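Local atomic coordinates of putative acetyl/propionyl-CoA carboxylase, alpha subunit (Methylibium petroleiphilum, PDB entry 2O1Q), a protein that binds zinc in a cupin barrel and may act as a metal-dependent oxygenase related to acetylacetone dioxygenase. Residues S55-H60 with D103-P108; V63-Y68 with S116-L121. All coordinates share one frame; numbering follows the deposited sequence.

Contacts 1 and 2 lie on different sheets of one cupin barrel, and together they illustrate how such a barrel builds its metal pocket by letting strands from two sheets face each other. Contact 1 joins strand 55-62 to the short strand 106-107 in one antiparallel sheet; contact 2 joins strands 66-71 and 110-118 in the other. Their centres lie about 16 Å apart. The segments alternate along the chain: 55-60 is followed by 63-68, and 103-108 by 116-121, so each strand of contact 1 leads on into its counterpart in contact 2. They touch where CD2 of the zinc ligand H60 packs on CD1 of L121 (3.9 Å), near the metal that H62 and H102 also bind.

Contact 1 of 2, residues S55-H60 with D103-P108; sequences SSFAAH and DKTEFP. With ZN (zinc ion), chain C; ACT (acetate ion), chain G.
F57 and F107 meet where 55-57 runs antiparallel to 105-107, the rings touching through their outer carbons without stacking. Their planes stand 71° apart, and the closest approach is CE2 of F57 to CE2 of F107 at 3.6 Å. With CG of F57 anti to its carbonyl carbon (chi1 -72°) and F107 in the same first-torsion setting, both rings leave their strands beside the backbone N and converge on the face where S55 also lies. The edge of the F107 ring, at CD2, rests against S55, whose hydroxyl is engaged by the backbone oxygen of P52. A serine in place of F107 would probably leave the rim of F57 without its aromatic neighbour and open a gap beside S55.

The firm backbone link between the segments is the bond from F57 N to T105 O (2.9 Å); the one from F107 N to S55 O is bent. On the other face, CB of S56 packs against CB of E106, and the extended chain of K104 brings CE alongside S56 OG. A water bridges F57 O and T105 N.

Beyond F57 the contact reaches the metal. H60 NE2 binds zinc at 2.0 Å, while its ND1 donates to A58 O (2.8 Å, N-H...O 172°) in the ring plane, fixing the rotation of the imidazole. T105 OG1 donates to the acetate oxygen ACT O (2.8 Å), which, like ACT OXT, also binds the zinc; the acetate probably comes from the crystallisation liquor. H62 and H102 complete the protein ligands in a three-histidine metal site of the kind found in cupin barrels.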
ATOM      1  N   SER A  55       8.468  10.436  29.074  1.00 12.78           N
ATOM      2  CA  SER A  55       7.867   9.219  28.558  1.00 13.52           C
ATOM      3  C   SER A  55       8.584   8.575  27.347  1.00 15.68           C
ATOM      4  O   SER A  55       9.435   9.178  26.704  1.00 14.43           O
ATOM      5  CB  SER A  55       6.368   9.409  28.265  1.00 16.09           C
ATOM      6  OG  SER A  55       6.170  10.291  27.199  1.00 15.69           O
ATOM      7  N   SER A  56       8.259   7.313  27.130  1.00 17.58           N
ATOM      8  CA  SER A  56       8.887   6.570  26.087  1.00 15.31           C
ATOM      9  C   SER A  56       8.081   5.386  25.635  1.00 16.57           C
ATOM     10  O   SER A  56       7.268   4.889  26.392  1.00 14.77           O
ATOM     11  CB  SER A  56      10.311   6.093  26.453  1.00 18.71           C
ATOM     12  OG  SER A  56      10.282   5.203  27.594  1.00 19.34           O
ATOM     13  N   PHE A  57       8.367   4.879  24.430  1.00 16.71           N
ATOM     14  CA  PHE A  57       7.836   3.618  23.962  1.00 17.71           C
ATOM     15  C   PHE A  57       8.819   2.486  24.023  1.00 17.13           C
ATOM     16  O   PHE A  57      10.015   2.720  23.899  1.00 17.28           O
ATOM     17  CB  PHE A  57       7.440   3.774  22.537  1.00 15.64           C
ATOM     18  CG  PHE A  57       6.223   4.590  22.332  1.00 17.63           C
ATOM     19  CD1 PHE A  57       4.961   4.061  22.495  1.00 18.10           C
ATOM     20  CD2 PHE A  57       6.339   5.896  21.910  1.00 15.65           C
ATOM     21  CE1 PHE A  57       3.799   4.841  22.217  1.00 17.26           C
ATOM     22  CE2 PHE A  57       5.264   6.659  21.661  1.00 16.94           C
ATOM     23  CZ  PHE A  57       3.954   6.153  21.823  1.00 17.81           C
ATOM     24  N   ALA A  58       8.327   1.269  24.216  1.00 16.72           N
ATOM     25  CA  ALA A  58       9.189   0.114  24.279  1.00 18.34           C
ATOM     26  C   ALA A  58       9.833  -0.128  22.927  1.00 15.69           C
ATOM     27  O   ALA A  58       9.303   0.257  21.852  1.00 16.50           O
ATOM     28  CB  ALA A  58       8.412  -1.110  24.717  1.00 18.15           C
ATOM     29  N   ALA A  59      10.958  -0.861  22.959  1.00 17.99           N
ATOM     30  CA  ALA A  59      11.718  -1.146  21.719  1.00 18.76           C
ATOM     31  C   ALA A  59      10.882  -1.855  20.691  1.00 16.65           C
ATOM     32  O   ALA A  59      10.159  -2.793  21.028  1.00 13.81           O
ATOM     33  CB  ALA A  59      12.954  -1.993  22.033  1.00 19.19           C
ATOM     34  N   HIS A  60      10.969  -1.412  19.456  1.00 17.10           N
ATOM     35  CA  HIS A  60      10.143  -1.938  18.410  1.00 14.16           C
ATOM     36  C   HIS A  60      10.725  -1.674  17.047  1.00 16.18           C
ATOM     37  O   HIS A  60      11.634  -0.824  16.871  1.00 18.63           O
ATOM     38  CB  HIS A  60       8.707  -1.405  18.509  1.00 16.97           C
ATOM     39  CG  HIS A  60       8.588   0.052  18.268  1.00 17.55           C
ATOM     40  ND1 HIS A  60       8.686   0.983  19.271  1.00 18.89           N
ATOM     41  CD2 HIS A  60       8.352   0.742  17.127  1.00 20.48           C
ATOM     42  CE1 HIS A  60       8.520   2.188  18.745  1.00 17.30           C
ATOM     43  NE2 HIS A  60       8.338   2.067  17.450  1.00 22.78           N
ATOM     44  N   ASP A 103      14.476   1.655  19.268  1.00 17.26           N
ATOM     45  CA  ASP A 103      14.806   1.072  20.595  1.00 17.75           C
ATOM     46  C   ASP A 103      14.164   1.790  21.764  1.00 16.42           C
ATOM     47  O   ASP A 103      13.679   1.148  22.708  1.00 18.47           O
ATOM     48  CB  ASP A 103      16.327   1.055  20.813  1.00 18.51           C
ATOM     49  CG  ASP A 103      17.013   0.056  19.949  1.00 29.96           C
ATOM     50  OD1 ASP A 103      16.354  -0.685  19.198  1.00 28.12           O
ATOM     51  OD2 ASP A 103      18.246   0.026  20.031  1.00 35.23           O
ATOM     52  N   LYS A 104      14.115   3.103  21.709  1.00 16.56           N
ATOM     53  CA  LYS A 104      13.513   3.899  22.762  1.00 19.37           C
ATOM     54  C   LYS A 104      13.154   5.279  22.242  1.00 18.07           C
ATOM     55  O   LYS A 104      13.848   6.272  22.476  1.00 19.60           O
ATOM     56  CB  LYS A 104      14.428   4.006  23.986  1.00 18.65           C
ATOM     57  CG  LYS A 104      13.730   4.623  25.197  1.00 20.95           C
ATOM     58  CD  LYS A 104      14.630   4.601  26.420  1.00 21.17           C
ATOM     59  CE  LYS A 104      13.833   5.040  27.631  1.00 23.40           C
ATOM     60  NZ  LYS A 104      14.697   5.224  28.839  1.00 29.23           N
ATOM     61  N   THR A 105      12.026   5.355  21.566  1.00 15.96           N
ATOM     62  CA  THR A 105      11.473   6.605  21.178  1.00 14.07           C
ATOM     63  C   THR A 105      11.022   7.251  22.449  1.00 14.23           C
ATOM     64  O   THR A 105      10.318   6.634  23.230  1.00 18.20           O
ATOM     65  CB  THR A 105      10.324   6.458  20.233  1.00 16.28           C
ATOM     66  OG1 THR A 105      10.800   5.861  19.007  1.00 21.41           O
ATOM     67  CG2 THR A 105       9.655   7.841  19.902  1.00 18.73           C
ATOM     68  N   GLU A 106      11.435   8.482  22.659  1.00 16.76           N
ATOM     69  CA  GLU A 106      11.186   9.143  23.945  1.00 15.38           C
ATOM     70  C   GLU A 106      10.910  10.623  23.753  1.00 16.66           C
ATOM     71  O   GLU A 106      11.252  11.209  22.739  1.00 16.48           O
ATOM     72  CB  GLU A 106      12.311   8.844  24.925  1.00 17.39           C
ATOM     73  CG  GLU A 106      13.620   9.418  24.578  1.00 19.17           C
ATOM     74  CD  GLU A 106      14.690   9.030  25.574  1.00 23.71           C
ATOM     75  OE1 GLU A 106      14.576   8.050  26.354  1.00 24.60           O
ATOM     76  OE2 GLU A 106      15.674   9.736  25.561  1.00 27.94           O
ATOM     77  N   PHE A 107      10.381  11.211  24.806  1.00 15.60           N
ATOM     78  CA  PHE A 107       9.796  12.547  24.817  1.00 14.78           C
ATOM     79  C   PHE A 107      10.379  13.388  25.920  1.00 15.33           C
ATOM     80  O   PHE A 107       9.930  13.389  27.044  1.00 15.27           O
ATOM     81  CB  PHE A 107       8.294  12.383  24.910  1.00 15.92           C
ATOM     82  CG  PHE A 107       7.746  11.607  23.772  1.00 13.94           C
ATOM     83  CD1 PHE A 107       7.456  12.241  22.585  1.00 15.55           C
ATOM     84  CD2 PHE A 107       7.620  10.215  23.849  1.00 14.33           C
ATOM     85  CE1 PHE A 107       7.030  11.472  21.471  1.00 17.38           C
ATOM     86  CE2 PHE A 107       7.218   9.492  22.785  1.00 18.16           C
ATOM     87  CZ  PHE A 107       6.908  10.139  21.589  1.00 17.52           C
ATOM     88  N   PRO A 108      11.480  14.084  25.625  1.00 16.00           N
ATOM     89  CA  PRO A 108      12.112  14.984  26.578  1.00 16.90           C
ATOM     90  C   PRO A 108      11.215  16.078  27.084  1.00 14.76           C
ATOM     91  O   PRO A 108      11.346  16.492  28.234  1.00 16.07           O
ATOM     92  CB  PRO A 108      13.260  15.589  25.778  1.00 19.30           C
ATOM     93  CG  PRO A 108      13.282  14.962  24.498  1.00 21.83           C
ATOM     94  CD  PRO A 108      12.221  13.994  24.366  1.00 17.65           C
TER
HETATM   95 ZN    ZN C 145       8.396   3.554  16.144  1.00 19.69          ZN
HETATM   96  C   ACT G 149       7.497   5.525  17.220  0.50 17.39           C
HETATM   97  O   ACT G 149       8.409   4.960  17.860  0.50 12.63           O
HETATM   98  OXT ACT G 149       7.207   4.923  16.161  0.50 12.73           O
HETATM   99  CH3 ACT G 149       6.792   6.801  17.598  0.50 19.54           C
HETATM  100  O   HOH W   1      10.645   2.909  21.072  1.00 17.54           O
HETATM  101  O   HOH W   2      12.506   1.237  25.405  1.00 33.11           O
HETATM  102  O   HOH W   3      14.149  -1.821  18.288  1.00 34.90           O

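Contact 2 of 2, residues V63-Y68 with S116-L121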
ATOM      1  N   VAL A  63       7.455  -2.651  10.524  1.00 15.65           N
ATOM      2  CA  VAL A  63       7.477  -3.620   9.403  1.00 16.29           C
ATOM      3  C   VAL A  63       7.088  -2.925   8.099  1.00 16.67           C
ATOM      4  O   VAL A  63       7.342  -3.460   7.049  1.00 16.49           O
ATOM      5  CB  VAL A  63       6.627  -4.908   9.630  1.00 15.85           C
ATOM      6  CG1 VAL A  63       6.945  -5.546  10.983  1.00 15.22           C
ATOM      7  CG2 VAL A  63       5.165  -4.668   9.395  1.00 15.90           C
ATOM      8  N   GLY A  64       6.438  -1.752   8.175  1.00 15.22           N
ATOM      9  CA  GLY A  64       6.130  -0.948   7.025  1.00 15.43           C
ATOM     10  C   GLY A  64       6.390   0.487   7.369  1.00 15.83           C
ATOM     11  O   GLY A  64       6.691   0.861   8.520  1.00 15.06           O
ATOM     12  N   PRO A  65       6.242   1.319   6.364  1.00 17.27           N
ATOM     13  CA  PRO A  65       6.447   2.712   6.578  1.00 16.89           C
ATOM     14  C   PRO A  65       5.438   3.359   7.528  1.00 16.02           C
ATOM     15  O   PRO A  65       4.247   3.055   7.514  1.00 17.73           O
ATOM     16  CB  PRO A  65       6.392   3.259   5.135  1.00 19.32           C
ATOM     17  CG  PRO A  65       5.507   2.426   4.451  1.00 17.28           C
ATOM     18  CD  PRO A  65       5.812   1.029   4.986  1.00 19.05           C
ATOM     19  N   GLY A  66       5.939   4.327   8.267  1.00 17.44           N
ATOM     20  CA  GLY A  66       5.126   5.153   9.131  1.00 17.45           C
ATOM     21  C   GLY A  66       5.512   6.589   8.955  1.00 18.64           C
ATOM     22  O   GLY A  66       6.641   6.885   8.604  1.00 16.87           O
ATOM     23  N   GLU A  67       4.558   7.492   9.178  1.00 15.41           N
ATOM     24  CA  GLU A  67       4.797   8.933   9.008  1.00 16.81           C
ATOM     25  C   GLU A  67       4.170   9.675  10.175  1.00 15.88           C
ATOM     26  O   GLU A  67       2.999   9.384  10.548  1.00 16.13           O
ATOM     27  CB  GLU A  67       4.134   9.413   7.727  1.00 17.34           C
ATOM     28  CG  GLU A  67       4.684   8.803   6.526  1.00 19.58           C
ATOM     29  CD  GLU A  67       4.079   9.382   5.251  1.00 23.58           C
ATOM     30  OE1 GLU A  67       4.144  10.617   5.031  1.00 17.66           O
ATOM     31  OE2 GLU A  67       3.670   8.572   4.397  1.00 23.73           O
ATOM     32  N   TYR A  68       4.882  10.610  10.769  1.00 16.13           N
ATOM     33  CA  TYR A  68       4.390  11.353  11.880  1.00 14.75           C
ATOM     34  C   TYR A  68       4.451  12.851  11.676  1.00 12.14           C
ATOM     35  O   TYR A  68       5.278  13.333  10.902  1.00 15.37           O
ATOM     36  CB  TYR A  68       5.100  10.986  13.182  1.00 15.76           C
ATOM     37  CG  TYR A  68       6.551  11.409  13.272  1.00 15.62           C
ATOM     38  CD1 TYR A  68       6.874  12.722  13.576  1.00 17.97           C
ATOM     39  CD2 TYR A  68       7.581  10.493  13.077  1.00 17.10           C
ATOM     40  CE1 TYR A  68       8.206  13.117  13.625  1.00 17.24           C
ATOM     41  CE2 TYR A  68       8.916  10.899  13.168  1.00 16.07           C
ATOM     42  CZ  TYR A  68       9.202  12.231  13.463  1.00 17.14           C
ATOM     43  OH  TYR A  68      10.534  12.632  13.480  1.00 19.22           O
ATOM     44  N   SER A 116       0.695   7.703  11.310  0.50 16.28           N
ATOM     45  CA  SER A 116       0.082   6.688  10.510  0.50 19.95           C
ATOM     46  C   SER A 116       1.133   5.590  10.349  0.50 17.41           C
ATOM     47  O   SER A 116       2.338   5.850  10.294  0.50 16.95           O
ATOM     48  CB  SER A 116      -0.376   7.276   9.185  0.50 20.07           C
ATOM     49  OG  SER A 116      -1.410   6.496   8.614  0.50 18.76           O
ATOM     50  N   PHE A 117       0.638   4.361  10.342  1.00 16.58           N
ATOM     51  CA  PHE A 117       1.436   3.136  10.259  1.00 17.15           C
ATOM     52  C   PHE A 117       0.917   2.219   9.193  1.00 17.95           C
ATOM     53  O   PHE A 117      -0.272   1.920   9.171  1.00 17.69           O
ATOM     54  CB  PHE A 117       1.359   2.360  11.563  1.00 15.24           C
ATOM     55  CG  PHE A 117       1.669   3.178  12.815  1.00 15.37           C
ATOM     56  CD1 PHE A 117       0.644   3.835  13.491  1.00 19.47           C
ATOM     57  CD2 PHE A 117       2.947   3.203  13.345  1.00 17.90           C
ATOM     58  CE1 PHE A 117       0.910   4.586  14.627  1.00 17.78           C
ATOM     59  CE2 PHE A 117       3.251   3.989  14.504  1.00 17.07           C
ATOM     60  CZ  PHE A 117       2.222   4.609  15.175  1.00 17.65           C
ATOM     61  N   LEU A 118       1.800   1.735   8.334  1.00 15.91           N
ATOM     62  CA  LEU A 118       1.437   0.691   7.400  1.00 17.33           C
ATOM     63  C   LEU A 118       1.980  -0.569   8.018  1.00 15.92           C
ATOM     64  O   LEU A 118       3.195  -0.786   8.156  1.00 19.42           O
ATOM     65  CB  LEU A 118       1.989   0.915   5.988  1.00 18.50           C
ATOM     66  CG  LEU A 118       1.739  -0.212   4.966  1.00 19.79           C
ATOM     67  CD1 LEU A 118       0.285  -0.605   4.894  1.00 23.67           C
ATOM     68  CD2 LEU A 118       2.249   0.192   3.633  1.00 22.11           C
ATOM     69  N   GLY A 119       1.068  -1.366   8.500  1.00 13.74           N
ATOM     70  CA  GLY A 119       1.365  -2.638   9.089  1.00 15.86           C
ATOM     71  C   GLY A 119       1.744  -2.520  10.561  1.00 14.72           C
ATOM     72  O   GLY A 119       1.621  -1.461  11.205  1.00 15.24           O
ATOM     73  N   PRO A 120       2.082  -3.663  11.166  1.00 16.20           N
ATOM     74  CA  PRO A 120       2.330  -3.640  12.625  1.00 17.38           C
ATOM     75  C   PRO A 120       3.673  -3.181  13.088  1.00 17.25           C
ATOM     76  O   PRO A 120       4.558  -2.887  12.291  1.00 18.53           O
ATOM     77  CB  PRO A 120       2.166  -5.112  13.021  1.00 16.54           C
ATOM     78  CG  PRO A 120       2.491  -5.920  11.767  1.00 17.75           C
ATOM     79  CD  PRO A 120       2.020  -5.035  10.615  1.00 17.33           C
ATOM     80  N   LEU A 121       3.767  -2.996  14.395  1.00 17.98           N
ATOM     81  CA  LEU A 121       5.043  -2.819  15.068  1.00 16.97           C
ATOM     82  C   LEU A 121       5.414  -4.160  15.695  1.00 16.11           C
ATOM     83  O   LEU A 121       4.561  -4.805  16.378  1.00 18.30           O
ATOM     84  CB  LEU A 121       4.974  -1.733  16.146  1.00 16.48           C
ATOM     85  CG  LEU A 121       4.465  -0.369  15.696  1.00 19.50           C
ATOM     86  CD1 LEU A 121       4.503   0.666  16.830  1.00 25.72           C
ATOM     87  CD2 LEU A 121       5.215   0.089  14.457  1.00 19.12           C
TER
HETATM   88  O   HOH W   4       4.621  -0.915  10.369  1.00 14.87           O
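V63 and L118 lose the most surface to this contact: V63 packs on P120 and L118 on P65. The CG2 branch of V63 is set between the backbone N and the carbonyl carbon (chi1 -50° for CG1); the two side chains cross at about a right angle, and CG2 reaches P120 CD. That methyl stands only 3.4 Å from P120 CD, tighter than usual for two carbons. The same methyl also lies close to P120 O, to which V63 N makes a weak bond of 3.4 Å.

L118 approaches differently. Its CG is turned anti to the backbone N (chi1 175°), which carries CD2 alongside the P65 ring, the two side chains pointing the same way; CD2 lies 3.9 Å from P65 CD. L118 N also bonds to P65 O, so this pair is joined by backbone and side chain together. These residues sit where two neighbouring antiparallel strands of the cupin barrel meet their loops: strand 66-71 begins after the loop 63-65, and strand 110-118 ends in the loop 119-120.

S116 extends the strand pairing as partner of E67: E67 N bonds to S116 O and S116 N to E67 O, both at 3.0 Å. E67 OE1 is held by Y93 and by T46 of the second subunit.

Glycines let the chains come this near. G64 CA lies 3.1 Å from L118 O, where a CB would collide, and G66 CA sits equally close to S116 O. A water accepts a hydrogen bond from G64 N and lies within bonding distance of L118 O and P120 O, tying the two segments. V63 and P120 also pack on P120 and V63 of the third subunit.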